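Local coordinates for protein C alpha-dehydrogenase (Sphingobium sp. SYK-6, PDB 4YAG) that acts as an NAD(H)-dependent short-chain dehydrogenase/reductase, the C alpha-dehydrogenase of the bacterial pathway that cleaves lignin beta-aryl ethers, at residues A[7-12]-A[59-64]; A[30-35]-A[47-52]. All blocks are in the same frame, centred on the assembly; numbering follows the deposited sequence.

Contact 1: residues A[7-12]-A[59-64]. With NAI (1,4-dihydronicotinamide adenine dinucleotide), chain C.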
ATOM      1  N   THR A   7     -17.382   5.651 -23.303  1.00 13.21           N
ATOM      2  CA  THR A   7     -17.004   4.252 -23.143  1.00 12.06           C
ATOM      3  C   THR A   7     -16.340   4.058 -21.779  1.00 12.88           C
ATOM      4  O   THR A   7     -15.474   4.853 -21.373  1.00 12.40           O
ATOM      5  CB  THR A   7     -16.033   3.812 -24.232  1.00 14.54           C
ATOM      6  OG1 THR A   7     -16.696   3.855 -25.505  1.00 15.25           O
ATOM      7  CG2 THR A   7     -15.508   2.395 -23.957  1.00 14.85           C
ATOM      8  N   ALA A   8     -16.770   3.011 -21.088  1.00 12.29           N
ATOM      9  CA  ALA A   8     -16.244   2.659 -19.770  1.00 11.68           C
ATOM     10  C   ALA A   8     -15.482   1.347 -19.870  1.00 12.82           C
ATOM     11  O   ALA A   8     -16.011   0.355 -20.385  1.00 12.12           O
ATOM     12  CB  ALA A   8     -17.376   2.541 -18.754  1.00 11.53           C
ATOM     13  N   PHE A   9     -14.241   1.344 -19.390  1.00 10.25           N
ATOM     14  CA  PHE A   9     -13.418   0.156 -19.304  1.00 10.15           C
ATOM     15  C   PHE A   9     -13.445  -0.296 -17.855  1.00  9.72           C
ATOM     16  O   PHE A   9     -13.017   0.458 -16.954  1.00  9.42           O
ATOM     17  CB  PHE A   9     -11.998   0.502 -19.735  1.00 10.14           C
ATOM     18  CG  PHE A   9     -11.041  -0.672 -19.713  1.00 10.55           C
ATOM     19  CD1 PHE A   9     -10.284  -0.948 -18.605  1.00 10.45           C
ATOM     20  CD2 PHE A   9     -10.906  -1.483 -20.808  1.00 10.54           C
ATOM     21  CE1 PHE A   9      -9.405  -2.016 -18.592  1.00 11.74           C
ATOM     22  CE2 PHE A   9     -10.037  -2.566 -20.806  1.00 12.17           C
ATOM     23  CZ  PHE A   9      -9.282  -2.828 -19.709  1.00 12.88           C
ATOM     24  N   ILE A  10     -13.954  -1.504 -17.618  1.00 10.61           N
ATOM     25  CA  ILE A  10     -14.207  -1.990 -16.268  1.00  9.84           C
ATOM     26  C   ILE A  10     -13.464  -3.284 -16.005  1.00 10.35           C
ATOM     27  O   ILE A  10     -13.784  -4.335 -16.565  1.00 10.60           O
ATOM     28  CB  ILE A  10     -15.715  -2.230 -16.027  1.00 10.57           C
ATOM     29  CG1 ILE A  10     -16.529  -1.017 -16.500  1.00 11.26           C
ATOM     30  CG2 ILE A  10     -16.000  -2.567 -14.570  1.00 12.08           C
ATOM     31  CD1 ILE A  10     -18.011  -1.218 -16.381  1.00 12.78           C
ATOM     32  N   THR A  11     -12.464  -3.225 -15.132  1.00  9.12           N
ATOM     33  CA  THR A  11     -11.789  -4.455 -14.744  1.00  9.12           C
ATOM     34  C   THR A  11     -12.619  -5.189 -13.699  1.00  9.13           C
ATOM     35  O   THR A  11     -13.304  -4.590 -12.880  1.00 10.09           O
ATOM     36  CB  THR A  11     -10.388  -4.218 -14.225  1.00 10.10           C
ATOM     37  OG1 THR A  11     -10.471  -3.617 -12.927  1.00 10.47           O
ATOM     38  CG2 THR A  11      -9.589  -3.362 -15.189  1.00  9.70           C
ATOM     39  N   GLY A  12     -12.613  -6.514 -13.781  1.00  9.98           N
ATOM     40  CA  GLY A  12     -13.537  -7.333 -13.013  1.00 10.21           C
ATOM     41  C   GLY A  12     -14.984  -7.026 -13.378  1.00 10.35           C
ATOM     42  O   GLY A  12     -15.891  -7.205 -12.567  1.00 11.80           O
ATOM     43  N   HIS A  59     -18.099  -5.004 -25.168  1.00 14.11           N
ATOM     44  CA  HIS A  59     -16.972  -5.772 -25.682  1.00 14.29           C
ATOM     45  C   HIS A  59     -16.262  -6.406 -24.493  1.00 13.76           C
ATOM     46  O   HIS A  59     -16.149  -5.777 -23.452  1.00 13.11           O
ATOM     47  CB  HIS A  59     -16.005  -4.852 -26.424  1.00 14.23           C
ATOM     48  CG  HIS A  59     -14.800  -5.540 -26.981  1.00 14.48           C
ATOM     49  ND1 HIS A  59     -14.883  -6.568 -27.900  1.00 15.25           N
ATOM     50  CD2 HIS A  59     -13.477  -5.330 -26.786  1.00 14.15           C
ATOM     51  CE1 HIS A  59     -13.669  -6.965 -28.229  1.00 15.38           C
ATOM     52  NE2 HIS A  59     -12.792  -6.229 -27.565  1.00 14.71           N
ATOM     53  N   THR A  60     -15.783  -7.635 -24.643  1.00 14.09           N
ATOM     54  CA  THR A  60     -15.095  -8.318 -23.560  1.00 13.68           C
ATOM     55  C   THR A  60     -13.643  -8.570 -23.930  1.00 13.67           C
ATOM     56  O   THR A  60     -13.321  -8.867 -25.073  1.00 14.27           O
ATOM     57  CB  THR A  60     -15.755  -9.656 -23.214  1.00 14.48           C
ATOM     58  OG1 THR A  60     -15.834 -10.453 -24.388  1.00 19.34           O
ATOM     59  CG2 THR A  60     -17.161  -9.414 -22.666  1.00 14.87           C
ATOM     60  N   ILE A  61     -12.786  -8.457 -22.926  1.00 13.05           N
ATOM     61  CA  ILE A  61     -11.368  -8.751 -23.073  1.00 13.04           C
ATOM     62  C   ILE A  61     -10.927  -9.578 -21.884  1.00 12.73           C
ATOM     63  O   ILE A  61     -11.128  -9.173 -20.724  1.00 12.62           O
ATOM     64  CB  ILE A  61     -10.498  -7.469 -23.102  1.00 13.25           C
ATOM     65  CG1 ILE A  61     -10.879  -6.571 -24.276  1.00 13.65           C
ATOM     66  CG2 ILE A  61      -9.012  -7.827 -23.201  1.00 14.24           C
ATOM     67  CD1 ILE A  61     -10.144  -5.248 -24.294  1.00 15.03           C
ATOM     68  N   ARG A  62     -10.308 -10.710 -22.174  1.00 13.19           N
ATOM     69  CA  ARG A  62      -9.727 -11.550 -21.133  1.00 12.99           C
ATOM     70  C   ARG A  62      -8.302 -11.070 -20.848  1.00 12.58           C
ATOM     71  O   ARG A  62      -7.448 -11.039 -21.763  1.00 13.88           O
ATOM     72  CB  ARG A  62      -9.721 -13.006 -21.566  1.00 14.34           C
ATOM     73  CG  ARG A  62      -9.174 -13.930 -20.483  1.00 17.27           C
ATOM     74  CD  ARG A  62      -9.284 -15.368 -20.859  1.00 26.59           C
ATOM     75  NE  ARG A  62      -8.619 -16.228 -19.883  1.00 45.84           N
ATOM     76  CZ  ARG A  62      -7.366 -16.670 -19.989  1.00 40.76           C
ATOM     77  NH1 ARG A  62      -6.611 -16.349 -21.037  1.00 32.48           N
ATOM     78  NH2 ARG A  62      -6.868 -17.447 -19.038  1.00 46.10           N
ATOM     79  N   LEU A  63      -8.030 -10.735 -19.589  1.00 12.20           N
ATOM     80  CA  LEU A  63      -6.702 -10.282 -19.211  1.00 13.10           C
ATOM     81  C   LEU A  63      -6.519 -10.397 -17.713  1.00 12.75           C
ATOM     82  O   LEU A  63      -7.472 -10.574 -16.970  1.00 12.79           O
ATOM     83  CB  LEU A  63      -6.440  -8.841 -19.658  1.00 11.77           C
ATOM     84  CG  LEU A  63      -7.377  -7.738 -19.201  1.00 13.19           C
ATOM     85  CD1 LEU A  63      -7.217  -7.379 -17.729  1.00 15.12           C
ATOM     86  CD2 LEU A  63      -7.153  -6.473 -20.048  1.00 15.94           C
ATOM     87  N   ASP A  64      -5.255 -10.341 -17.312  1.00 12.33           N
ATOM     88  CA  ASP A  64      -4.824 -10.234 -15.916  1.00 11.01           C
ATOM     89  C   ASP A  64      -4.348  -8.794 -15.691  1.00  9.98           C
ATOM     90  O   ASP A  64      -3.400  -8.358 -16.355  1.00 11.28           O
ATOM     91  CB  ASP A  64      -3.672 -11.213 -15.721  1.00 11.60           C
ATOM     92  CG  ASP A  64      -3.041 -11.165 -14.337  1.00 12.06           C
ATOM     93  OD1 ASP A  64      -3.448 -10.376 -13.469  1.00 11.62           O
ATOM     94  OD2 ASP A  64      -2.109 -11.977 -14.133  1.00 14.10           O
TER
HETATM   95  PA  NAI C 500     -16.086 -10.848  -7.924  1.00 12.26           P
HETATM   96  O1A NAI C 500     -15.103 -11.981  -7.819  1.00 13.07           O
HETATM   97  O2A NAI C 500     -17.548 -11.219  -8.074  1.00 12.85           O
HETATM   98  O5B NAI C 500     -15.688  -9.891  -9.106  1.00 12.03           O
HETATM   99  C5B NAI C 500     -14.338  -9.636  -9.366  1.00 11.14           C
HETATM  100  C4B NAI C 500     -14.044  -9.998 -10.767  1.00 10.90           C
HETATM  101  O4B NAI C 500     -12.658  -9.567 -10.964  1.00 10.80           O
HETATM  102  C3B NAI C 500     -14.140 -11.418 -11.113  1.00 10.83           C
HETATM  103  O3B NAI C 500     -14.961 -11.643 -12.277  1.00 13.10           O
HETATM  104  C2B NAI C 500     -12.768 -11.847 -11.299  1.00 11.93           C
HETATM  105  O2B NAI C 500     -12.616 -12.925 -12.234  1.00 14.03           O
HETATM  106  C1B NAI C 500     -12.045 -10.637 -11.691  1.00 10.04           C
HETATM  107  N9A NAI C 500     -10.631 -10.691 -11.425  1.00 10.64           N
HETATM  108  C8A NAI C 500      -9.987 -11.192 -10.312  1.00 12.31           C
HETATM  109  N7A NAI C 500      -8.659 -11.108 -10.470  1.00 12.13           N
HETATM  110  C5A NAI C 500      -8.395 -10.536 -11.688  1.00 10.98           C
HETATM  111  C6A NAI C 500      -7.251 -10.193 -12.409  1.00 10.46           C
HETATM  112  N6A NAI C 500      -5.985 -10.506 -11.894  1.00 10.89           N
HETATM  113  N1A NAI C 500      -7.363  -9.616 -13.633  1.00  9.69           N
HETATM  114  C2A NAI C 500      -8.586  -9.370 -14.160  1.00 10.71           C
HETATM  115  N3A NAI C 500      -9.719  -9.683 -13.512  1.00  9.74           N
HETATM  116  C4A NAI C 500      -9.654 -10.265 -12.293  1.00 10.25           C
HETATM  117  O3  NAI C 500     -15.881 -10.050  -6.568  1.00 11.66           O
HETATM  118  PN  NAI C 500     -16.276  -8.544  -6.153  1.00 11.74           P
HETATM  119  O1N NAI C 500     -17.297  -7.920  -7.096  1.00 11.47           O
HETATM  120  O2N NAI C 500     -16.745  -8.655  -4.724  1.00 13.42           O
HETATM  121  O5D NAI C 500     -14.875  -7.761  -6.248  1.00 10.97           O
HETATM  122  C5D NAI C 500     -14.767  -6.463  -6.840  1.00  9.61           C
HETATM  123  C4D NAI C 500     -13.950  -5.581  -5.968  1.00 11.22           C
HETATM  124  O4D NAI C 500     -14.749  -5.248  -4.774  1.00 11.28           O
HETATM  125  C3D NAI C 500     -12.706  -6.183  -5.481  1.00 10.66           C
HETATM  126  O3D NAI C 500     -11.632  -5.231  -5.632  1.00 11.52           O
HETATM  127  C2D NAI C 500     -12.938  -6.478  -4.069  1.00 11.62           C
HETATM  128  O2D NAI C 500     -11.711  -6.464  -3.328  1.00 12.45           O
HETATM  129  C1D NAI C 500     -13.826  -5.417  -3.632  1.00  9.62           C
HETATM  130  N1N NAI C 500     -14.630  -5.583  -2.479  1.00 11.56           N
HETATM  131  C2N NAI C 500     -15.678  -6.469  -2.403  1.00 11.72           C
HETATM  132  C3N NAI C 500     -16.432  -6.541  -1.243  1.00 13.40           C
HETATM  133  C7N NAI C 500     -17.576  -7.491  -1.134  1.00 14.73           C
HETATM  134  O7N NAI C 500     -18.178  -7.680  -0.055  1.00 15.48           O
HETATM  135  N7N NAI C 500     -18.032  -8.133  -2.364  1.00 14.12           N
HETATM  136  C4N NAI C 500     -16.164  -5.732  -0.151  1.00 15.07           C
HETATM  137  C5N NAI C 500     -15.142  -4.808  -0.264  1.00 14.07           C
HETATM  138  C6N NAI C 500     -14.399  -4.730  -1.414  1.00 13.89           C

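Contact 2: residues A[30-35]-A[47-52]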
ATOM      1  N   ALA A  30     -23.582   4.617 -21.446  1.00 16.78           N
ATOM      2  CA  ALA A  30     -22.207   4.254 -21.761  1.00 13.28           C
ATOM      3  C   ALA A  30     -22.146   2.959 -22.555  1.00 13.26           C
ATOM      4  O   ALA A  30     -22.989   2.071 -22.394  1.00 17.75           O
ATOM      5  CB  ALA A  30     -21.402   4.078 -20.481  1.00 15.05           C
ATOM      6  N   ARG A  31     -21.132   2.855 -23.403  1.00 13.14           N
ATOM      7  CA  ARG A  31     -20.719   1.587 -23.971  1.00 13.29           C
ATOM      8  C   ARG A  31     -19.664   1.000 -23.069  1.00 13.03           C
ATOM      9  O   ARG A  31     -18.986   1.732 -22.343  1.00 12.44           O
ATOM     10  CB  ARG A  31     -20.166   1.756 -25.384  1.00 13.70           C
ATOM     11  CG  ARG A  31     -21.156   2.421 -26.314  1.00 14.96           C
ATOM     12  CD  ARG A  31     -20.639   2.530 -27.739  1.00 17.76           C
ATOM     13  NE  ARG A  31     -20.769   1.260 -28.458  1.00 16.79           N
ATOM     14  CZ  ARG A  31     -19.940   0.864 -29.421  1.00 18.52           C
ATOM     15  NH1 ARG A  31     -18.927   1.634 -29.789  1.00 18.81           N
ATOM     16  NH2 ARG A  31     -20.123  -0.298 -30.028  1.00 16.12           N
ATOM     17  N   LEU A  32     -19.515  -0.314 -23.111  1.00 12.79           N
ATOM     18  CA  LEU A  32     -18.693  -1.018 -22.129  1.00 12.29           C
ATOM     19  C   LEU A  32     -17.593  -1.870 -22.733  1.00 12.36           C
ATOM     20  O   LEU A  32     -17.795  -2.547 -23.738  1.00 12.92           O
ATOM     21  CB  LEU A  32     -19.554  -1.955 -21.288  1.00 12.36           C
ATOM     22  CG  LEU A  32     -20.764  -1.354 -20.583  1.00 13.81           C
ATOM     23  CD1 LEU A  32     -21.558  -2.485 -19.946  1.00 17.13           C
ATOM     24  CD2 LEU A  32     -20.330  -0.314 -19.576  1.00 14.62           C
ATOM     25  N   VAL A  33     -16.447  -1.880 -22.052  1.00 11.85           N
ATOM     26  CA  VAL A  33     -15.445  -2.904 -22.243  1.00 12.16           C
ATOM     27  C   VAL A  33     -15.246  -3.562 -20.893  1.00 11.68           C
ATOM     28  O   VAL A  33     -14.858  -2.892 -19.916  1.00 11.26           O
ATOM     29  CB  VAL A  33     -14.117  -2.326 -22.756  1.00 12.02           C
ATOM     30  CG1 VAL A  33     -13.045  -3.395 -22.830  1.00 12.83           C
ATOM     31  CG2 VAL A  33     -14.321  -1.692 -24.087  1.00 13.01           C
ATOM     32  N   LEU A  34     -15.559  -4.851 -20.827  1.00 11.73           N
ATOM     33  CA  LEU A  34     -15.396  -5.627 -19.601  1.00 11.49           C
ATOM     34  C   LEU A  34     -14.108  -6.435 -19.715  1.00 11.42           C
ATOM     35  O   LEU A  34     -13.935  -7.224 -20.638  1.00 11.93           O
ATOM     36  CB  LEU A  34     -16.588  -6.555 -19.379  1.00 13.38           C
ATOM     37  CG  LEU A  34     -17.960  -5.905 -19.488  1.00 13.40           C
ATOM     38  CD1 LEU A  34     -19.045  -6.927 -19.239  1.00 15.16           C
ATOM     39  CD2 LEU A  34     -18.116  -4.741 -18.546  1.00 14.08           C
ATOM     40  N   ALA A  35     -13.193  -6.213 -18.772  1.00 10.87           N
ATOM     41  CA  ALA A  35     -11.906  -6.872 -18.759  1.00 10.83           C
ATOM     42  C   ALA A  35     -11.862  -7.771 -17.519  1.00 11.71           C
ATOM     43  O   ALA A  35     -12.145  -7.341 -16.412  1.00 12.51           O
ATOM     44  CB  ALA A  35     -10.769  -5.848 -18.724  1.00 11.68           C
ATOM     45  N   GLN A  47     -23.643 -13.125 -22.529  1.00 19.59           N
ATOM     46  CA  GLN A  47     -24.969 -13.692 -22.707  1.00 19.32           C
ATOM     47  C   GLN A  47     -26.050 -12.822 -22.039  1.00 19.16           C
ATOM     48  O   GLN A  47     -27.153 -12.647 -22.581  1.00 20.47           O
ATOM     49  CB  GLN A  47     -25.015 -15.135 -22.188  1.00 23.96           C
ATOM     50  CG  GLN A  47     -26.410 -15.732 -22.273  1.00 34.96           C
ATOM     51  CD  GLN A  47     -26.553 -17.028 -21.503  1.00 52.92           C
ATOM     52  OE1 GLN A  47     -25.709 -17.918 -21.598  1.00 58.13           O
ATOM     53  NE2 GLN A  47     -27.626 -17.139 -20.725  1.00 53.98           N
ATOM     54  N   PHE A  48     -25.739 -12.286 -20.869  1.00 18.78           N
ATOM     55  CA  PHE A  48     -26.650 -11.400 -20.144  1.00 17.98           C
ATOM     56  C   PHE A  48     -27.011 -10.183 -20.979  1.00 20.17           C
ATOM     57  O   PHE A  48     -28.182  -9.840 -21.117  1.00 20.83           O
ATOM     58  CB  PHE A  48     -26.006 -10.959 -18.835  1.00 17.22           C
ATOM     59  CG  PHE A  48     -26.839 -10.009 -18.038  1.00 17.50           C
ATOM     60  CD1 PHE A  48     -26.790  -8.645 -18.282  1.00 19.71           C
ATOM     61  CD2 PHE A  48     -27.660 -10.473 -17.025  1.00 22.04           C
ATOM     62  CE1 PHE A  48     -27.550  -7.766 -17.539  1.00 20.01           C
ATOM     63  CE2 PHE A  48     -28.416  -9.596 -16.269  1.00 24.29           C
ATOM     64  CZ  PHE A  48     -28.367  -8.243 -16.534  1.00 19.66           C
ATOM     65  N   PHE A  49     -26.009  -9.533 -21.551  1.00 20.62           N
ATOM     66  CA  PHE A  49     -26.271  -8.335 -22.347  1.00 20.82           C
ATOM     67  C   PHE A  49     -26.898  -8.651 -23.695  1.00 20.11           C
ATOM     68  O   PHE A  49     -27.670  -7.842 -24.208  1.00 22.40           O
ATOM     69  CB  PHE A  49     -25.004  -7.494 -22.485  1.00 20.14           C
ATOM     70  CG  PHE A  49     -24.626  -6.808 -21.217  1.00 19.07           C
ATOM     71  CD1 PHE A  49     -25.457  -5.851 -20.663  1.00 22.94           C
ATOM     72  CD2 PHE A  49     -23.464  -7.141 -20.542  1.00 19.97           C
ATOM     73  CE1 PHE A  49     -25.139  -5.240 -19.487  1.00 23.04           C
ATOM     74  CE2 PHE A  49     -23.148  -6.533 -19.379  1.00 18.67           C
ATOM     75  CZ  PHE A  49     -23.976  -5.576 -18.847  1.00 22.39           C
ATOM     76  N   GLU A  50     -26.604  -9.813 -24.265  1.00 20.09           N
ATOM     77  CA  GLU A  50     -27.257 -10.238 -25.503  1.00 22.27           C
ATOM     78  C   GLU A  50     -28.739 -10.487 -25.271  1.00 22.11           C
ATOM     79  O   GLU A  50     -29.584 -10.140 -26.106  1.00 24.66           O
ATOM     80  CB  GLU A  50     -26.597 -11.506 -26.051  1.00 24.07           C
ATOM     81  CG  GLU A  50     -25.193 -11.274 -26.583  1.00 39.11           C
ATOM     82  CD  GLU A  50     -24.485 -12.559 -26.991  1.00 49.33           C
ATOM     83  OE1 GLU A  50     -25.119 -13.637 -26.963  1.00 56.92           O
ATOM     84  OE2 GLU A  50     -23.287 -12.485 -27.344  1.00 47.71           O
ATOM     85  N   GLU A  51     -29.057 -11.090 -24.131  1.00 25.39           N
ATOM     86  CA  GLU A  51     -30.452 -11.342 -23.776  1.00 30.61           C
ATOM     87  C   GLU A  51     -31.221 -10.029 -23.620  1.00 27.32           C
ATOM     88  O   GLU A  51     -32.449 -10.001 -23.775  1.00 33.35           O
ATOM     89  CB  GLU A  51     -30.542 -12.162 -22.485  1.00 33.47           C
ATOM     90  CG  GLU A  51     -30.324 -13.651 -22.694  1.00 40.03           C
ATOM     91  CD  GLU A  51     -30.150 -14.422 -21.389  1.00 47.13           C
ATOM     92  OE1 GLU A  51     -29.922 -13.790 -20.329  1.00 56.05           O
ATOM     93  OE2 GLU A  51     -30.231 -15.670 -21.429  1.00 53.14           O
ATOM     94  N   ARG A  52     -30.510  -8.952 -23.342  1.00 28.41           N
ATOM     95  CA  ARG A  52     -31.138  -7.651 -23.164  1.00 34.59           C
ATOM     96  C   ARG A  52     -30.923  -6.745 -24.373  1.00 30.76           C
ATOM     97  O   ARG A  52     -31.100  -5.535 -24.286  1.00 27.53           O
ATOM     98  CB  ARG A  52     -30.653  -7.004 -21.882  1.00 41.04           C
ATOM     99  CG  ARG A  52     -31.278  -7.676 -20.687  1.00 40.06           C
ATOM    100  CD  ARG A  52     -30.423  -7.598 -19.477  1.00 32.33           C
ATOM    101  NE  ARG A  52     -31.012  -8.404 -18.404  1.00 43.07           N
ATOM    102  CZ  ARG A  52     -30.958  -9.735 -18.332  1.00 38.54           C
ATOM    103  NH1 ARG A  52     -30.332 -10.449 -19.263  1.00 30.76           N
ATOM    104  NH2 ARG A  52     -31.528 -10.359 -17.309  1.00 41.79           N
TER

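Contact 1: residues A[7-12]-A[59-64]
Phe9 puts the edge of its ring against the methyl ends of Ile61 and Leu63. CZ lies 4.2 Å from Leu63 CD2 and CE2 4.4 Å from Ile61 CD1, both methyls near the plane of the ring. The ring gets there because CG is anti to the backbone N (chi1 -179°), which carries the phenyl out across the neighbouring strand. The contact is purely apolar, and no hydrogen bond joins the two segments. They do not pair directly, since strand 31-36 runs between them, and Val33 and Ala35 of that strand fill in under Phe9, Ile61 and Leu63. On the same side of the sheet, helix 68-82 lies against Ile61 and Leu63, while the ring of Phe126 meets that of Phe9.

This is the 3-2-1 side of the parallel Rossmann sheet of the SDR fold, and both strands lead into the dinucleotide site. Thr11 and Gly12 open the TGxxxGxG loop; Gly12, with no side chain, lets the adenosine ribose come close, its CA 3.2 Å from NAI O4B. Just past the end of strand 58-62, Leu63 brings its carbonyl O to 3.3 Å from NAI C2A of the adenine. Next to it, Asp64 OD1 accepts a nearly straight bond from NAI N6A (3.0 Å, 163°), reading the exocyclic amino group. The same OD1 is hydrogen-bonded to Ser66 OG, and OD2 forms a salt bridge with Arg205, which together hold the carboxylate in place beside the adenine.

Contact 2: residues A[30-35]-A[47-52]
Phe48 O is gripped twice by Arg52: the guanidinium NH1 donates to it over 2.9 Å, and Arg52 N adds a weak bond of 3.3 Å. The side-chain bond is bent, 144° at the hydrogen, and the donor stands about 20° off the carbonyl plane. To make it, the arginine folds back over the end of the helix it follows and lays a face of the guanidinium on the Phe48 ring, with Phe48 CE2 3.2 Å above the guanidinium plane, over its centre. Glu51 OE1 comes in at the edge of the same group, in its plane, as a salt-bridge partner of NH1 at 3.5 Å. The other carboxylate oxygen, Glu51 OE2, takes a hydrogen bond from Gln47 NE2 and is met from above the carboxylate plane. This polar chain runs along the outer side of the helix.

The side that meets the sheet is apolar. Phe49 turns its ring to the strand and rests its far end on two leucines: CZ is 4.1 Å from Leu32 CD1, and CE2 is likewise 4.1 Å from Leu34 CD1. Both leucines, two residues apart and so on one side of the strand, are extended, with CD1 anti to CA, and this brings one methyl of each up to the ring. Leu32 crosses the phenylalanine at about a right angle, Leu34 at a slant. Phe48 CD1 sits over one face of the Phe49 ring, 3.8 Å above its plane. Leu26 of helix 16-27 and Val58 of strand 58-62 also touch Phe49. Helix 39-51 is thus laid on strand 31-36 as the connection of a beta-alpha-beta crossover to strand 58-62, in the Rossmann fold.

Strand 31-36 is common ground for both contacts, whose centres lie about 10 Å apart. Contact 2 is nested in the chain between the two segments of contact 1, and helix 39-51 leads on into strand 58-62. Segments 7-12 and 30-35 are neighbours in the sheet: Ala8 O to Val33 N and Ile10 N to Val33 O, each 2.8 Å, are probable hydrogen bonds. Phe9 CZ also packs at 3.5 Å from Ala35 CB. Contact 1 reaches the adenosine of NADH directly, whereas the side chain of Leu34 in contact 2 is about 9 Å from the cofactor and about 6 Å from that of Asp36, which binds it.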